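Local coordinates for protein citryl-spermidine/3,4-dihydroxybenzoyl-citryl-spermidine:spermidine ligase (Bacillus anthracis, PDB 3TO3) that catalyses the ATP-dependent condensation of spermidine with citryl-spermidine intermediates in the biosynthesis of the siderophore petrobactin, at residues P315-W327 against K476-A488. Numbering follows the deposited sequence. Where two conformers were deposited one is given.
Sequences PYSVASAPAISNW and KCPDFTKMHKTYA
Y316 turns the edge of its ring toward the face of the Y487 ring, an offset edge-to-face pair with planes at 73°. CB of Y316 also lies over that face, in a CH-pi contact 4.1 Å from the Y487 ring centroid. On the opposite face F480 CB lies near the rim. The Y487 hydroxyl is hydrogen-bonded to S320, with OH and OG 2.9 Å apart. CG of Y316 sits between its own N and carbonyl carbon (chi1 53°), bringing CD2 beside the methyl CG2 of T486, 3.7 Å away. The H484 ring lies with one face against Y316 CA. Its ND1 caps the following helix, accepting from T486 N at 3.1 Å.

Midway, the selenium of selenomethionine M483 touches S320 CB at 3.6 Å, and its CE meets A323 CB. I324 CG1 approaches F480 CE1 at the ring edge. At the far end P478 lies across one face of W327, its CD 3.6 Å from the centroid of the five-membered ring.

The contact joins the N-terminal part of helix 315-333 (IucA/IucC family region) to the loop, 3-10 segment 480-482 and start of helix 485-488 (FhuF-like region). The S317 side chain lies about 5 Å from that of ATP-binding E462. F495 meets the Y316 and Y487 rings, F496 that of F480. P315, V318, A319 and P322 touch strand 345-355; F466 of strand 465-467 meets W327 edge-to-face.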
loop_
_atom_site.group_PDB
_atom_site.type_symbol
_atom_site.label_atom_id
_atom_site.label_comp_id
_atom_site.label_asym_id
_atom_site.label_seq_id
_atom_site.Cartn_x
_atom_site.Cartn_y
_atom_site.Cartn_z
ATOM N N PRO B 315 -20.003 -7.952 -2.643
ATOM C CA PRO B 315 -21.042 -8.018 -3.677
ATOM C C PRO B 315 -22.285 -8.806 -3.231
ATOM O O PRO B 315 -23.419 -8.363 -3.475
ATOM C CB PRO B 315 -20.339 -8.745 -4.822
ATOM C CG PRO B 315 -18.886 -8.336 -4.650
ATOM C CD PRO B 315 -18.674 -8.318 -3.164
ATOM N N TYR B 316 -22.096 -9.954 -2.580
ATOM C CA TYR B 316 -23.258 -10.705 -2.169
ATOM C C TYR B 316 -24.088 -9.897 -1.151
ATOM O O TYR B 316 -25.312 -9.950 -1.183
ATOM C CB TYR B 316 -22.906 -12.115 -1.674
ATOM C CG TYR B 316 -21.861 -12.146 -0.611
ATOM C CD1 TYR B 316 -22.214 -12.007 0.728
ATOM C CD2 TYR B 316 -20.507 -12.319 -0.935
ATOM C CE1 TYR B 316 -21.252 -12.030 1.729
ATOM C CE2 TYR B 316 -19.536 -12.353 0.065
ATOM C CZ TYR B 316 -19.924 -12.206 1.395
ATOM O OH TYR B 316 -18.992 -12.226 2.403
ATOM N N SER B 317 -23.425 -9.121 -0.287
ATOM C CA SER B 317 -24.152 -8.392 0.746
ATOM C C SER B 317 -24.826 -7.122 0.204
ATOM O O SER B 317 -25.880 -6.744 0.664
ATOM C CB SER B 317 -23.270 -8.106 1.964
ATOM O OG SER B 317 -22.503 -6.962 1.745
ATOM N N VAL B 318 -24.225 -6.488 -0.793
ATOM C CA VAL B 318 -24.876 -5.423 -1.526
ATOM C C VAL B 318 -26.160 -5.959 -2.196
ATOM O O VAL B 318 -27.215 -5.311 -2.176
ATOM C CB VAL B 318 -23.925 -4.835 -2.588
ATOM C CG1 VAL B 318 -24.700 -3.986 -3.606
ATOM C CG2 VAL B 318 -22.812 -4.020 -1.904
ATOM N N ALA B 319 -26.073 -7.164 -2.745
ATOM C CA ALA B 319 -27.184 -7.754 -3.491
ATOM C C ALA B 319 -28.388 -8.065 -2.590
ATOM O O ALA B 319 -29.546 -7.924 -3.005
ATOM C CB ALA B 319 -26.732 -9.007 -4.198
ATOM N N SER B 320 -28.120 -8.496 -1.363
ATOM C CA SER B 320 -29.209 -8.901 -0.488
ATOM C C SER B 320 -29.694 -7.776 0.451
ATOM O O SER B 320 -30.585 -7.983 1.283
ATOM C CB SER B 320 -28.838 -10.157 0.307
ATOM O OG SER B 320 -27.676 -9.891 1.072
ATOM N N ALA B 321 -29.138 -6.580 0.310
ATOM C CA ALA B 321 -29.437 -5.560 1.296
ATOM C C ALA B 321 -30.901 -5.113 1.240
ATOM O O ALA B 321 -31.571 -5.127 2.269
ATOM C CB ALA B 321 -28.479 -4.374 1.192
ATOM N N PRO B 322 -31.399 -4.716 0.048
ATOM C CA PRO B 322 -32.804 -4.275 0.012
ATOM C C PRO B 322 -33.749 -5.364 0.516
ATOM O O PRO B 322 -34.668 -5.050 1.261
ATOM C CB PRO B 322 -33.032 -3.928 -1.447
ATOM C CG PRO B 322 -31.605 -3.525 -1.945
ATOM C CD PRO B 322 -30.713 -4.509 -1.241
ATOM N N ALA B 323 -33.458 -6.628 0.248
ATOM C CA ALA B 323 -34.364 -7.711 0.701
ATOM C C ALA B 323 -34.299 -7.964 2.185
ATOM O O ALA B 323 -35.304 -8.318 2.802
ATOM C CB ALA B 323 -34.085 -9.014 -0.055
ATOM N N ILE B 324 -33.113 -7.794 2.771
ATOM C CA ILE B 324 -33.006 -7.951 4.206
ATOM C C ILE B 324 -33.801 -6.833 4.899
ATOM O O ILE B 324 -34.505 -7.079 5.890
ATOM C CB ILE B 324 -31.544 -7.982 4.676
ATOM C CG1 ILE B 324 -30.876 -9.285 4.235
ATOM C CG2 ILE B 324 -31.456 -7.846 6.205
ATOM C CD1 ILE B 324 -29.379 -9.365 4.602
ATOM N N SER B 325 -33.751 -5.616 4.359
ATOM C CA SER B 325 -34.440 -4.520 5.042
ATOM C C SER B 325 -35.963 -4.668 4.936
ATOM O O SER B 325 -36.669 -4.409 5.902
ATOM C CB SER B 325 -33.949 -3.145 4.578
ATOM O OG SER B 325 -32.644 -2.901 5.050
ATOM N N ASN B 326 -36.460 -5.106 3.778
ATOM C CA ASN B 326 -37.893 -5.357 3.608
ATOM C C ASN B 326 -38.361 -6.443 4.576
ATOM O O ASN B 326 -39.384 -6.299 5.248
ATOM C CB ASN B 326 -38.214 -5.724 2.154
ATOM C CG ASN B 326 -39.668 -6.170 1.952
ATOM O OD1 ASN B 326 -39.928 -7.279 1.476
ATOM N ND2 ASN B 326 -40.619 -5.299 2.308
ATOM N N TRP B 327 -37.589 -7.521 4.654
ATOM C CA TRP B 327 -37.847 -8.592 5.609
ATOM C C TRP B 327 -37.903 -8.118 7.077
ATOM O O TRP B 327 -38.834 -8.472 7.810
ATOM C CB TRP B 327 -36.748 -9.630 5.486
ATOM C CG TRP B 327 -36.879 -10.786 6.418
ATOM C CD1 TRP B 327 -38.009 -11.512 6.662
ATOM C CD2 TRP B 327 -35.829 -11.417 7.167
ATOM N NE1 TRP B 327 -37.736 -12.535 7.537
ATOM C CE2 TRP B 327 -36.405 -12.501 7.859
ATOM C CE3 TRP B 327 -34.464 -11.168 7.324
ATOM C CZ2 TRP B 327 -35.663 -13.331 8.693
ATOM C CZ3 TRP B 327 -33.737 -11.993 8.152
ATOM C CH2 TRP B 327 -34.337 -13.063 8.821
ATOM N N LYS B 476 -41.198 -17.119 5.606
ATOM C CA LYS B 476 -41.080 -15.737 5.161
ATOM C C LYS B 476 -39.599 -15.342 5.131
ATOM O O LYS B 476 -39.230 -14.278 4.625
ATOM C CB LYS B 476 -41.892 -14.801 6.064
ATOM C CG LYS B 476 -42.140 -13.407 5.474
ATOM C CD LYS B 476 -42.868 -12.467 6.452
ATOM C CE LYS B 476 -41.899 -11.660 7.327
ATOM N NZ LYS B 476 -42.615 -10.744 8.269
ATOM N N CYS B 477 -38.755 -16.220 5.669
ATOM C CA CYS B 477 -37.306 -16.043 5.626
ATOM C C CYS B 477 -36.814 -15.914 4.187
ATOM O O CYS B 477 -37.079 -16.796 3.351
ATOM C CB CYS B 477 -36.618 -17.238 6.279
ATOM S SG CYS B 477 -34.837 -17.198 6.156
ATOM N N PRO B 478 -36.073 -14.835 3.892
ATOM C CA PRO B 478 -35.675 -14.609 2.503
ATOM C C PRO B 478 -34.748 -15.725 2.055
ATOM O O PRO B 478 -33.939 -16.213 2.863
ATOM C CB PRO B 478 -34.932 -13.269 2.551
ATOM C CG PRO B 478 -34.929 -12.843 3.963
ATOM C CD PRO B 478 -35.303 -13.999 4.813
ATOM N N ASP B 479 -34.850 -16.118 0.786
ATOM C CA ASP B 479 -34.073 -17.247 0.320
ATOM C C ASP B 479 -32.874 -16.676 -0.401
ATOM O O ASP B 479 -32.947 -16.375 -1.599
ATOM C CB ASP B 479 -34.926 -17.995 -0.697
ATOM C CG ASP B 479 -34.163 -19.076 -1.418
ATOM O OD1 ASP B 479 -33.035 -19.389 -0.971
ATOM O OD2 ASP B 479 -34.695 -19.623 -2.416
ATOM N N PHE B 480 -31.731 -16.701 0.286
ATOM C CA PHE B 480 -30.553 -15.950 -0.157
ATOM C C PHE B 480 -29.894 -16.605 -1.370
ATOM O O PHE B 480 -29.268 -15.945 -2.200
ATOM C CB PHE B 480 -29.562 -15.802 0.988
ATOM C CG PHE B 480 -30.146 -15.125 2.202
ATOM C CD1 PHE B 480 -30.326 -13.744 2.230
ATOM C CD2 PHE B 480 -30.532 -15.863 3.314
ATOM C CE1 PHE B 480 -30.875 -13.110 3.367
ATOM C CE2 PHE B 480 -31.083 -15.235 4.439
ATOM C CZ PHE B 480 -31.255 -13.859 4.463
ATOM N N THR B 481 -30.070 -17.913 -1.465
ATOM C CA THR B 481 -29.455 -18.710 -2.498
ATOM C C THR B 481 -29.849 -18.242 -3.887
ATOM O O THR B 481 -29.112 -18.449 -4.854
ATOM C CB THR B 481 -29.831 -20.165 -2.273
ATOM O OG1 THR B 481 -29.074 -20.651 -1.150
ATOM C CG2 THR B 481 -29.541 -21.000 -3.492
ATOM N N LYS B 482 -31.004 -17.594 -3.984
ATOM C CA LYS B 482 -31.462 -17.054 -5.260
ATOM C C LYS B 482 -30.889 -15.673 -5.653
ATOM O O LYS B 482 -30.999 -15.264 -6.816
ATOM C CB LYS B 482 -32.996 -17.052 -5.304
ATOM C CG LYS B 482 -33.553 -18.438 -5.629
ATOM C CD LYS B 482 -35.023 -18.429 -5.960
ATOM C CE LYS B 482 -35.513 -19.846 -6.208
ATOM N NZ LYS B 482 -35.147 -20.390 -7.544
HETATM N N MSE B 483 -30.326 -14.959 -4.672
HETATM C CA MSE B 483 -29.832 -13.574 -4.812
HETATM C C MSE B 483 -28.430 -13.319 -5.389
HETATM O O MSE B 483 -28.170 -12.272 -5.993
HETATM C CB MSE B 483 -29.912 -12.888 -3.460
HETATM C CG MSE B 483 -31.203 -13.207 -2.772
HETATM SE SE MSE B 483 -31.510 -11.987 -1.320
HETATM C CE MSE B 483 -33.180 -12.783 -0.634
ATOM N N HIS B 484 -27.502 -14.209 -5.074
ATOM C CA HIS B 484 -26.147 -14.105 -5.584
ATOM C C HIS B 484 -25.502 -15.488 -5.674
ATOM O O HIS B 484 -25.685 -16.337 -4.787
ATOM C CB HIS B 484 -25.297 -13.145 -4.713
ATOM C CG HIS B 484 -24.036 -12.689 -5.383
ATOM N ND1 HIS B 484 -22.827 -13.329 -5.211
ATOM C CD2 HIS B 484 -23.809 -11.688 -6.266
ATOM C CE1 HIS B 484 -21.908 -12.733 -5.948
ATOM N NE2 HIS B 484 -22.475 -11.732 -6.595
ATOM N N LYS B 485 -24.704 -15.687 -6.712
ATOM C CA LYS B 485 -23.990 -16.942 -6.903
ATOM C C LYS B 485 -23.087 -17.350 -5.714
ATOM O O LYS B 485 -22.793 -18.532 -5.536
ATOM C CB LYS B 485 -23.225 -16.898 -8.236
ATOM C CG LYS B 485 -21.992 -17.766 -8.321
ATOM C CD LYS B 485 -21.586 -17.976 -9.783
ATOM C CE LYS B 485 -22.634 -18.798 -10.536
ATOM N NZ LYS B 485 -22.396 -18.848 -12.013
ATOM N N THR B 486 -22.665 -16.395 -4.890
ATOM C CA THR B 486 -21.846 -16.739 -3.717
ATOM C C THR B 486 -22.648 -17.429 -2.597
ATOM O O THR B 486 -22.110 -18.293 -1.904
ATOM C CB THR B 486 -21.053 -15.515 -3.140
ATOM O OG1 THR B 486 -20.054 -15.084 -4.071
ATOM C CG2 THR B 486 -20.359 -15.885 -1.832
ATOM N N TYR B 487 -23.916 -17.043 -2.424
ATOM C CA TYR B 487 -24.835 -17.663 -1.444
ATOM C C TYR B 487 -25.201 -19.094 -1.851
ATOM O O TYR B 487 -25.308 -19.995 -1.010
ATOM C CB TYR B 487 -26.147 -16.865 -1.349
ATOM C CG TYR B 487 -26.017 -15.549 -0.650
ATOM C CD1 TYR B 487 -25.336 -15.450 0.566
ATOM C CD2 TYR B 487 -26.546 -14.394 -1.196
ATOM C CE1 TYR B 487 -25.189 -14.235 1.221
ATOM C CE2 TYR B 487 -26.414 -13.150 -0.530
ATOM C CZ TYR B 487 -25.730 -13.087 0.670
ATOM O OH TYR B 487 -25.586 -11.890 1.333
ATOM N N ALA B 488 -25.411 -19.279 -3.151
ATOM C CA ALA B 488 -25.837 -20.553 -3.688
ATOM C C ALA B 488 -24.737 -21.621 -3.598
ATOM O O ALA B 488 -25.035 -22.813 -3.539
ATOM C CB ALA B 488 -26.305 -20.377 -5.137
#